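Local coordinates for protein TodX (Pseudomonas putida, PDB 3BS0) that probably transports aromatic hydrocarbons such as toluene across the outer membrane, as a beta barrel of the FadL family, at residues T160-E165 and F202-N207; G212-V217 and G246-K251; D269-N274 and N312-S317. All blocks are in the same frame, centred on the assembly; numbering follows the deposited sequence.

The three contacts follow one another along the chain, interaction 1 closing before interaction 2 opens and interaction 2 before interaction 3. All are antiparallel strand pairings on the same side of the chain's centre. Their centres are about 9 Å apart between 1 and 2 and between 2 and 3, and about 12 Å between 1 and 3. Strand 151-169 of interaction 1 borders strand 214-228 of interaction 2, and strand 244-257 of interaction 2 borders strand 263-272 of interaction 3. Phe-202 and Leu-204 of interaction 1 also pack on Ile-270 of interaction 3. Interactions 1 and 3 touch the same bound C8E molecule, consistent with a shared apolar lining for a family that moves hydrophobic compounds.

Interaction 1 of 3, residues T160-E165 and F202-N207. With C8E ((hydroxyethyloxy)tri(ethyloxy)octane), chain D.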
loop_
_atom_site.group_PDB
_atom_site.type_symbol
_atom_site.label_atom_id
_atom_site.label_comp_id
_atom_site.label_asym_id
_atom_site.label_seq_id
_atom_site.Cartn_x
_atom_site.Cartn_y
_atom_site.Cartn_z
ATOM N N THR A 160 -9.645 2.113 5.598
ATOM C CA THR A 160 -8.817 2.976 4.770
ATOM C C THR A 160 -9.128 4.418 5.028
ATOM O O THR A 160 -10.278 4.795 5.180
ATOM C CB THR A 160 -9.042 2.734 3.268
ATOM O OG1 THR A 160 -9.751 1.505 3.069
ATOM C CG2 THR A 160 -7.712 2.653 2.555
ATOM N N SER A 161 -8.086 5.223 5.076
ATOM C CA SER A 161 -8.228 6.647 5.289
ATOM C C SER A 161 -7.437 7.332 4.158
ATOM O O SER A 161 -6.382 6.840 3.720
ATOM C CB SER A 161 -7.659 7.008 6.667
ATOM O OG SER A 161 -7.803 8.388 6.961
ATOM N N LEU A 162 -7.960 8.444 3.659
ATOM C CA LEU A 162 -7.288 9.171 2.593
ATOM C C LEU A 162 -7.158 10.646 2.870
ATOM O O LEU A 162 -8.157 11.338 2.988
ATOM C CB LEU A 162 -8.007 9.036 1.248
ATOM C CG LEU A 162 -7.381 10.051 0.276
ATOM C CD1 LEU A 162 -5.913 9.689 0.106
ATOM C CD2 LEU A 162 -8.081 10.102 -1.090
ATOM N N ASN A 163 -5.920 11.116 2.975
ATOM C CA ASN A 163 -5.639 12.533 3.157
ATOM C C ASN A 163 -5.132 13.040 1.812
ATOM O O ASN A 163 -4.301 12.406 1.159
ATOM C CB ASN A 163 -4.594 12.760 4.249
ATOM C CG ASN A 163 -5.167 12.557 5.631
ATOM O OD1 ASN A 163 -6.047 13.296 6.059
ATOM N ND2 ASN A 163 -4.680 11.545 6.337
ATOM N N LEU A 164 -5.660 14.181 1.392
ATOM C CA LEU A 164 -5.299 14.761 0.121
ATOM C C LEU A 164 -5.232 16.280 0.206
ATOM O O LEU A 164 -6.018 16.921 0.895
ATOM C CB LEU A 164 -6.345 14.371 -0.920
ATOM C CG LEU A 164 -5.955 13.977 -2.338
ATOM C CD1 LEU A 164 -7.170 14.148 -3.237
ATOM C CD2 LEU A 164 -4.820 14.833 -2.822
ATOM N N GLU A 165 -4.285 16.840 -0.526
ATOM C CA GLU A 165 -4.078 18.270 -0.628
ATOM C C GLU A 165 -3.628 18.290 -2.100
ATOM O O GLU A 165 -2.570 17.747 -2.428
ATOM C CB GLU A 165 -2.959 18.687 0.338
ATOM C CG GLU A 165 -3.201 19.976 1.158
ATOM C CD GLU A 165 -4.562 20.035 1.874
ATOM O OE1 GLU A 165 -4.924 19.072 2.604
ATOM O OE2 GLU A 165 -5.260 21.072 1.708
ATOM N N PHE A 202 -8.083 20.973 -4.075
ATOM C CA PHE A 202 -8.835 19.986 -3.356
ATOM C C PHE A 202 -8.148 19.675 -2.044
ATOM O O PHE A 202 -6.959 19.437 -2.011
ATOM C CB PHE A 202 -8.981 18.730 -4.192
ATOM C CG PHE A 202 -10.261 18.682 -4.938
ATOM C CD1 PHE A 202 -10.306 18.962 -6.294
ATOM C CD2 PHE A 202 -11.436 18.412 -4.270
ATOM C CE1 PHE A 202 -11.507 18.970 -6.981
ATOM C CE2 PHE A 202 -12.643 18.419 -4.941
ATOM C CZ PHE A 202 -12.680 18.700 -6.301
ATOM N N SER A 203 -8.901 19.695 -0.957
ATOM C CA SER A 203 -8.328 19.408 0.337
ATOM C C SER A 203 -9.142 18.400 1.145
ATOM O O SER A 203 -10.361 18.526 1.305
ATOM C CB SER A 203 -8.166 20.705 1.124
ATOM O OG SER A 203 -7.784 20.433 2.457
ATOM N N LEU A 204 -8.450 17.376 1.620
ATOM C CA LEU A 204 -9.039 16.327 2.441
ATOM C C LEU A 204 -8.074 16.254 3.615
ATOM O O LEU A 204 -7.160 15.443 3.641
ATOM C CB LEU A 204 -9.079 15.016 1.665
ATOM C CG LEU A 204 -10.200 14.914 0.627
ATOM C CD1 LEU A 204 -10.125 16.010 -0.433
ATOM C CD2 LEU A 204 -10.088 13.549 -0.019
ATOM N N SER A 205 -8.295 17.133 4.580
ATOM C CA SER A 205 -7.428 17.279 5.738
ATOM C C SER A 205 -7.925 16.773 7.074
ATOM O O SER A 205 -7.166 16.757 8.034
ATOM C CB SER A 205 -7.135 18.753 5.941
ATOM O OG SER A 205 -8.256 19.357 6.574
ATOM N N ARG A 206 -9.188 16.385 7.161
ATOM C CA ARG A 206 -9.739 15.964 8.441
ATOM C C ARG A 206 -9.323 14.647 9.016
ATOM O O ARG A 206 -9.105 13.674 8.296
ATOM C CB ARG A 206 -11.264 15.978 8.399
ATOM C CG ARG A 206 -11.858 17.341 8.629
ATOM C CD ARG A 206 -11.515 18.253 7.486
ATOM N NE ARG A 206 -12.665 19.059 7.097
ATOM C CZ ARG A 206 -12.779 19.672 5.923
ATOM N NH1 ARG A 206 -11.806 19.565 5.024
ATOM N NH2 ARG A 206 -13.865 20.384 5.646
ATOM N N ASN A 207 -9.180 14.602 10.330
ATOM C CA ASN A 207 -8.896 13.302 10.847
ATOM C C ASN A 207 -9.929 12.721 11.766
ATOM O O ASN A 207 -10.657 13.386 12.527
ATOM C CB ASN A 207 -7.533 13.149 11.510
ATOM C CG ASN A 207 -7.108 11.670 11.573
ATOM O OD1 ASN A 207 -7.944 10.781 11.738
ATOM N ND2 ASN A 207 -5.816 11.406 11.433
HETATM C C1 C8E D . -6.330 1.917 -3.244
HETATM C C2 C8E D . -5.925 3.316 -3.395
HETATM C C3 C8E D . -6.971 4.270 -3.771
HETATM C C4 C8E D . -6.425 5.544 -3.458
HETATM C C5 C8E D . -7.043 6.556 -4.242
HETATM C C6 C8E D . -6.432 7.817 -3.904
HETATM C C7 C8E D . -6.648 8.421 -5.264
HETATM C C8 C8E D . -8.033 8.790 -5.571
HETATM O O9 C8E D . -8.451 10.003 -6.147
HETATM C C10 C8E D . -8.112 11.191 -5.329
HETATM C C11 C8E D . -8.725 12.371 -6.143
HETATM O O12 C8E D . -10.115 12.842 -5.672
HETATM C C13 C8E D . -10.008 14.257 -5.322
HETATM C C14 C8E D . -9.749 15.340 -6.438
HETATM O O15 C8E D . -10.403 15.486 -7.767
HETATM C C16 C8E D . -9.666 14.663 -8.770
HETATM C C17 C8E D . -8.471 15.373 -9.451
HETATM O O18 C8E D . -8.213 15.521 -10.850
HETATM C C19 C8E D . -7.455 14.379 -11.359
HETATM C C20 C8E D . -6.019 14.373 -11.994
HETATM O O21 C8E D . -5.933 14.268 -13.412
#
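Leu-164 and Leu-204 face each other as an antiparallel hydrogen-bonded pair, joined by two backbone bonds. Leu-204 N donates a hydrogen bond to Leu-164 O at 2.6 Å, with an N-H...O angle of 167°, and Leu-164 N returns a bond to Leu-204 O at 3.0 Å. On the face that carries both leucines, Leu-164 CB meets Leu-204 CB at 3.8 Å. Farther along this face, Leu-162 CD2 reaches Leu-204 CD2 at 4.1 Å, the two side chains crossing at a slant. The next pair, Glu-165 and Ser-203, is non-hydrogen-bonded in its backbone and is tied through side chains on the other face. A chi1 of 172° turns Ser-203 OG across to the carboxylate, where it donates to Glu-165 OE2 at 2.7 Å on the syn side, 18° out of the carboxylate plane. The short strand 199-204, from the helix-containing connection between strands 151-169 and 214-228, here pairs with 151-169 of the antiparallel barrel of the OmpP1/FadL family. On the leucine face lies a bound C8E chain. Leu-164 CD1 touches its C13 at 3.5 Å, Leu-162 CD2 approaches C6 at 4.0 Å, and the Phe-202 ring takes C14 over one face, displaced toward the rim, with CD1 to C14 at 3.7 Å. In the second shell, His-201 NE2 also bonds to Glu-165 OE2, so this oxygen has two partners and the carboxylate is less likely to turn. Strand 129-143 flanks the segment 160-165 through backbone bonds such as Ser-161 with Ile-133, while Ile-270 packs against both Phe-202 and Leu-204.

Interaction 2 of 3, residues G212-V217 and G246-K251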
loop_
_atom_site.group_PDB
_atom_site.type_symbol
_atom_site.label_atom_id
_atom_site.label_comp_id
_atom_site.label_asym_id
_atom_site.label_seq_id
_atom_site.Cartn_x
_atom_site.Cartn_y
_atom_site.Cartn_z
ATOM N N GLY A 212 -14.779 14.037 10.095
ATOM C CA GLY A 212 -15.148 13.963 8.703
ATOM C C GLY A 212 -14.081 12.939 8.416
ATOM O O GLY A 212 -14.059 11.918 9.104
ATOM N N ALA A 213 -13.173 13.204 7.485
ATOM C CA ALA A 213 -12.094 12.253 7.185
ATOM C C ALA A 213 -12.574 11.198 6.214
ATOM O O ALA A 213 -13.386 10.343 6.560
ATOM C CB ALA A 213 -11.569 11.596 8.464
ATOM N N VAL A 214 -12.071 11.289 4.990
ATOM C CA VAL A 214 -12.426 10.366 3.933
ATOM C C VAL A 214 -11.916 8.964 4.272
ATOM O O VAL A 214 -10.710 8.714 4.369
ATOM C CB VAL A 214 -11.842 10.864 2.628
ATOM C CG1 VAL A 214 -12.420 10.096 1.462
ATOM C CG2 VAL A 214 -12.146 12.329 2.501
ATOM N N ASP A 215 -12.840 8.039 4.465
ATOM C CA ASP A 215 -12.452 6.702 4.841
ATOM C C ASP A 215 -13.530 5.744 4.432
ATOM O O ASP A 215 -14.578 6.143 3.959
ATOM C CB ASP A 215 -12.258 6.624 6.365
ATOM C CG ASP A 215 -13.474 7.151 7.138
ATOM O OD1 ASP A 215 -14.596 7.108 6.585
ATOM O OD2 ASP A 215 -13.327 7.601 8.292
ATOM N N ALA A 216 -13.264 4.469 4.632
ATOM C CA ALA A 216 -14.222 3.438 4.316
ATOM C C ALA A 216 -13.847 2.247 5.180
ATOM O O ALA A 216 -12.705 2.133 5.638
ATOM C CB ALA A 216 -14.130 3.079 2.862
ATOM N N VAL A 217 -14.818 1.383 5.440
ATOM C CA VAL A 217 -14.551 0.184 6.208
ATOM C C VAL A 217 -15.117 -0.928 5.342
ATOM O O VAL A 217 -16.106 -0.723 4.664
ATOM C CB VAL A 217 -15.249 0.197 7.571
ATOM C CG1 VAL A 217 -14.597 -0.832 8.477
ATOM C CG2 VAL A 217 -15.167 1.573 8.195
ATOM N N GLY A 246 -16.392 -0.006 0.525
ATOM C CA GLY A 246 -17.351 0.946 0.011
ATOM C C GLY A 246 -16.625 2.156 -0.548
ATOM O O GLY A 246 -15.428 2.099 -0.857
ATOM N N ASP A 247 -17.356 3.257 -0.687
ATOM C CA ASP A 247 -16.786 4.496 -1.186
ATOM C C ASP A 247 -16.016 5.149 -0.050
ATOM O O ASP A 247 -16.368 4.979 1.115
ATOM C CB ASP A 247 -17.899 5.463 -1.622
ATOM C CG ASP A 247 -18.818 4.876 -2.679
ATOM O OD1 ASP A 247 -18.308 4.363 -3.703
ATOM O OD2 ASP A 247 -20.052 4.941 -2.493
ATOM N N LEU A 248 -14.953 5.877 -0.367
ATOM C CA LEU A 248 -14.255 6.587 0.683
ATOM C C LEU A 248 -15.112 7.839 0.775
ATOM O O LEU A 248 -15.428 8.443 -0.251
ATOM C CB LEU A 248 -12.844 6.995 0.266
ATOM C CG LEU A 248 -11.694 6.005 0.168
ATOM C CD1 LEU A 248 -10.385 6.813 0.106
ATOM C CD2 LEU A 248 -11.687 5.068 1.358
ATOM N N GLU A 249 -15.510 8.222 1.984
ATOM C CA GLU A 249 -16.329 9.417 2.144
ATOM C C GLU A 249 -15.933 10.253 3.356
ATOM O O GLU A 249 -15.560 9.730 4.405
ATOM C CB GLU A 249 -17.815 9.053 2.232
ATOM C CG GLU A 249 -18.700 10.209 1.809
ATOM C CD GLU A 249 -20.149 9.825 1.635
ATOM O OE1 GLU A 249 -20.403 8.714 1.123
ATOM O OE2 GLU A 249 -21.032 10.638 1.999
ATOM N N GLY A 250 -16.007 11.564 3.200
ATOM C CA GLY A 250 -15.645 12.435 4.289
ATOM C C GLY A 250 -15.809 13.879 3.882
ATOM O O GLY A 250 -16.466 14.202 2.896
ATOM N N LYS A 251 -15.192 14.757 4.652
ATOM C CA LYS A 251 -15.271 16.172 4.385
ATOM C C LYS A 251 -14.101 16.608 3.511
ATOM O O LYS A 251 -12.988 16.082 3.630
ATOM C CB LYS A 251 -15.279 16.949 5.711
ATOM C CG LYS A 251 -16.452 16.606 6.627
ATOM C CD LYS A 251 -17.762 16.511 5.840
ATOM C CE LYS A 251 -18.977 16.957 6.664
ATOM N NZ LYS A 251 -20.143 17.309 5.773
HETATM O O HOH W 1 -15.823 9.285 6.778
#
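Asp-215 and Glu-249 form a single antiparallel bridge between strands 214-228 and 244-257 of the barrel wall, and apolar packing beside it extends the contact. The short strand axes run at 144° to each other. The regular pairing rests on this one bridge and its two backbone bonds, which differ in geometry. Glu-249 N reaches Asp-215 O at 3.0 Å. Asp-215 N meets Glu-249 O at 3.2 Å from above the carbonyl plane, 52° out of it. Val-214 and Leu-248 cross at about a right angle. Val-214 CG1 lies opposite its backbone N (chi1 -168°), which directs that methyl against Leu-248 CB at 3.4 Å and turns the other, CG2, to within 3.9 Å of Gly-250 CA. Leu-248 then sends CD2 to Ala-216 CB at 3.5 Å, so this leucine bridges two residues of the facing strand. Replacing Val-214 by an alanine removes both methyls and would probably leave Leu-248 CB and Gly-250 CA without their apolar mates, opening a gap in this packing. Two glycines suit the close approach beyond the bridge: Gly-250 CA comes 3.8 Å from Val-214 CA, and a beta carbon on Gly-250 would run into Ala-213 and Val-214. At Gly-212, a beta carbon would collide with Lys-251 CG. The pair is flanked by strands on both sides: Val-214 and Ala-216 make backbone bonds to Leu-162 and Thr-160 of strand 151-169, whereas Leu-248 and Gly-250 bond to Val-272 and Ile-270 of strand 263-272.

Interaction 3 of 3, residues D269-N274 and N312-S317; sequences DIRVKN and NVAFIS. With C8E ((hydroxyethyloxy)tri(ethyloxy)octane), chain D.
Ile-270 and Val-313 touch because Ile-270 is extended, its CG1 anti to the backbone N (chi1 -163°) and CD1 carried onward. This sets Ile-270 CD1 3.9 Å from Val-313 CG1, with the two side chains side by side and pointing the same way. Phe-315 CG, likewise anti to its N (chi1 167°), swings the ring so that Ile-270 CB stands at its edge, near the ring plane. The strand pairing itself sets Phe-315 CB 4.2 Å from Ile-270 CG1. The backbones hold this arrangement in register through four hydrogen bonds in two pairs. Asp-269 N bonds to Ile-316 O at 2.9 Å, and Ile-316 N answers to Asp-269 O at 2.8 Å. Two residues on, Arg-271 N bonds to Ala-314 O at 2.9 Å, and Ala-314 N lies in the carbonyl plane of Arg-271 O. Between these rungs, Ile-270 and Phe-315 are the non-hydrogen-bonded pair, and the short strand axes run at 168°, close to antiparallel. On the opposite face Ala-314 CB sits over one face of the Arg-271 guanidinium. Asp-269 has a long salt bridge to Arg-271, and Glu-249 brings a second carboxylate close by, which may raise the proton affinity of one of the two acids. Toward the bound C8E, Val-313 CG1 lies 3.6 Å from C13, and Val-272 CG1 lies 3.9 Å from C8. Segment 312-317 continues into strand 320-324, Phe-315 and Ile-322 sharing a backbone bond. The arrangement is an antiparallel beta ladder in which a short hairpin, 314-317 with 320-324, extends the edge of strand 263-272 and brings Val-272 and Val-313 against a bound detergent, consistent with a hydrophobic passage as in FadL-family barrels.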
loop_
_atom_site.group_PDB
_atom_site.type_symbol
_atom_site.label_atom_id
_atom_site.label_comp_id
_atom_site.label_asym_id
_atom_site.label_seq_id
_atom_site.Cartn_x
_atom_site.Cartn_y
_atom_site.Cartn_z
ATOM N N ASP A 269 -19.267 17.406 0.930
ATOM C CA ASP A 269 -18.991 15.990 1.010
ATOM C C ASP A 269 -18.211 15.555 -0.235
ATOM O O ASP A 269 -18.343 16.160 -1.302
ATOM C CB ASP A 269 -20.308 15.212 1.083
ATOM C CG ASP A 269 -20.090 13.719 1.156
ATOM O OD1 ASP A 269 -19.713 13.226 2.245
ATOM O OD2 ASP A 269 -20.279 13.039 0.121
ATOM N N ILE A 270 -17.391 14.521 -0.087
ATOM C CA ILE A 270 -16.627 14.006 -1.206
ATOM C C ILE A 270 -16.600 12.512 -1.089
ATOM O O ILE A 270 -16.478 11.963 0.007
ATOM C CB ILE A 270 -15.172 14.538 -1.244
ATOM C CG1 ILE A 270 -14.582 14.316 -2.637
ATOM C CG2 ILE A 270 -14.302 13.827 -0.216
ATOM C CD1 ILE A 270 -13.277 15.070 -2.883
ATOM N N ARG A 271 -16.754 11.858 -2.229
ATOM C CA ARG A 271 -16.743 10.418 -2.304
ATOM C C ARG A 271 -15.811 10.024 -3.417
ATOM O O ARG A 271 -15.883 10.558 -4.525
ATOM C CB ARG A 271 -18.135 9.862 -2.624
ATOM C CG ARG A 271 -19.162 10.027 -1.542
ATOM C CD ARG A 271 -20.505 9.534 -2.027
ATOM N NE ARG A 271 -21.276 10.578 -2.705
ATOM C CZ ARG A 271 -22.216 10.334 -3.615
ATOM N NH1 ARG A 271 -22.501 9.083 -3.965
ATOM N NH2 ARG A 271 -22.872 11.339 -4.172
ATOM N N VAL A 272 -14.925 9.096 -3.101
ATOM C CA VAL A 272 -13.993 8.568 -4.064
ATOM C C VAL A 272 -14.603 7.203 -4.318
ATOM O O VAL A 272 -14.403 6.268 -3.555
ATOM C CB VAL A 272 -12.586 8.466 -3.457
ATOM C CG1 VAL A 272 -11.628 7.858 -4.451
ATOM C CG2 VAL A 272 -12.097 9.853 -3.078
ATOM N N LYS A 273 -15.384 7.110 -5.387
ATOM C CA LYS A 273 -16.075 5.872 -5.742
ATOM C C LYS A 273 -15.227 4.778 -6.377
ATOM O O LYS A 273 -14.032 4.933 -6.612
ATOM C CB LYS A 273 -17.252 6.173 -6.675
ATOM C CG LYS A 273 -18.400 6.915 -6.031
ATOM C CD LYS A 273 -19.436 7.252 -7.078
ATOM C CE LYS A 273 -20.805 7.506 -6.477
ATOM N NZ LYS A 273 -21.819 7.717 -7.551
ATOM N N ASN A 274 -15.898 3.666 -6.643
ATOM C CA ASN A 274 -15.345 2.465 -7.261
ATOM C C ASN A 274 -13.845 2.203 -7.402
ATOM O O ASN A 274 -13.191 2.627 -8.361
ATOM C CB ASN A 274 -16.000 2.273 -8.623
ATOM C CG ASN A 274 -17.505 2.334 -8.544
ATOM O OD1 ASN A 274 -18.142 1.482 -7.919
ATOM N ND2 ASN A 274 -18.088 3.354 -9.167
ATOM N N ASN A 312 -14.539 7.479 -9.671
ATOM C CA ASN A 312 -14.905 8.879 -9.761
ATOM C C ASN A 312 -14.408 9.644 -8.552
ATOM O O ASN A 312 -13.499 9.226 -7.858
ATOM C CB ASN A 312 -16.424 9.016 -9.853
ATOM C CG ASN A 312 -16.991 8.360 -11.090
ATOM O OD1 ASN A 312 -16.750 7.178 -11.348
ATOM N ND2 ASN A 312 -17.755 9.122 -11.862
ATOM N N VAL A 313 -15.032 10.781 -8.328
ATOM C CA VAL A 313 -14.735 11.668 -7.234
ATOM C C VAL A 313 -15.933 12.576 -7.291
ATOM O O VAL A 313 -16.033 13.398 -8.191
ATOM C CB VAL A 313 -13.503 12.519 -7.512
ATOM C CG1 VAL A 313 -13.361 13.588 -6.445
ATOM C CG2 VAL A 313 -12.289 11.655 -7.582
ATOM N N ALA A 314 -16.857 12.409 -6.359
ATOM C CA ALA A 314 -18.050 13.244 -6.341
ATOM C C ALA A 314 -17.993 14.176 -5.138
ATOM O O ALA A 314 -17.994 13.723 -3.996
ATOM C CB ALA A 314 -19.293 12.367 -6.274
ATOM N N PHE A 315 -17.897 15.475 -5.400
ATOM C CA PHE A 315 -17.875 16.464 -4.334
ATOM C C PHE A 315 -19.189 17.231 -4.419
ATOM O O PHE A 315 -19.623 17.646 -5.502
ATOM C CB PHE A 315 -16.712 17.431 -4.495
ATOM C CG PHE A 315 -16.813 18.651 -3.606
ATOM C CD1 PHE A 315 -16.355 18.614 -2.292
ATOM C CD2 PHE A 315 -17.369 19.825 -4.089
ATOM C CE1 PHE A 315 -16.447 19.735 -1.483
ATOM C CE2 PHE A 315 -17.470 20.952 -3.291
ATOM C CZ PHE A 315 -17.008 20.911 -1.982
ATOM N N ILE A 316 -19.819 17.439 -3.277
ATOM C CA ILE A 316 -21.091 18.110 -3.294
ATOM C C ILE A 316 -21.290 19.038 -2.109
ATOM O O ILE A 316 -20.992 18.696 -0.979
ATOM C CB ILE A 316 -22.200 17.044 -3.375
ATOM C CG1 ILE A 316 -23.526 17.679 -3.768
ATOM C CG2 ILE A 316 -22.301 16.285 -2.059
ATOM C CD1 ILE A 316 -24.518 16.622 -4.186
ATOM N N SER A 317 -21.778 20.234 -2.403
ATOM C CA SER A 317 -22.033 21.242 -1.392
ATOM C C SER A 317 -23.428 21.852 -1.577
ATOM O O SER A 317 -24.172 21.486 -2.498
ATOM C CB SER A 317 -20.981 22.344 -1.486
ATOM O OG SER A 317 -21.033 22.973 -2.756
HETATM C C1 C8E D . -6.330 1.917 -3.244
HETATM C C2 C8E D . -5.925 3.316 -3.395
HETATM C C3 C8E D . -6.971 4.270 -3.771
HETATM C C4 C8E D . -6.425 5.544 -3.458
HETATM C C5 C8E D . -7.043 6.556 -4.242
HETATM C C6 C8E D . -6.432 7.817 -3.904
HETATM C C7 C8E D . -6.648 8.421 -5.264
HETATM C C8 C8E D . -8.033 8.790 -5.571
HETATM O O9 C8E D . -8.451 10.003 -6.147
HETATM C C10 C8E D . -8.112 11.191 -5.329
HETATM C C11 C8E D . -8.725 12.371 -6.143
HETATM O O12 C8E D . -10.115 12.842 -5.672
HETATM C C13 C8E D . -10.008 14.257 -5.322
HETATM C C14 C8E D . -9.749 15.340 -6.438
HETATM O O15 C8E D . -10.403 15.486 -7.767
HETATM C C16 C8E D . -9.666 14.663 -8.770
HETATM C C17 C8E D . -8.471 15.373 -9.451
HETATM O O18 C8E D . -8.213 15.521 -10.850
HETATM C C19 C8E D . -7.455 14.379 -11.359
HETATM C C20 C8E D . -6.019 14.373 -11.994
HETATM O O21 C8E D . -5.933 14.268 -13.412
#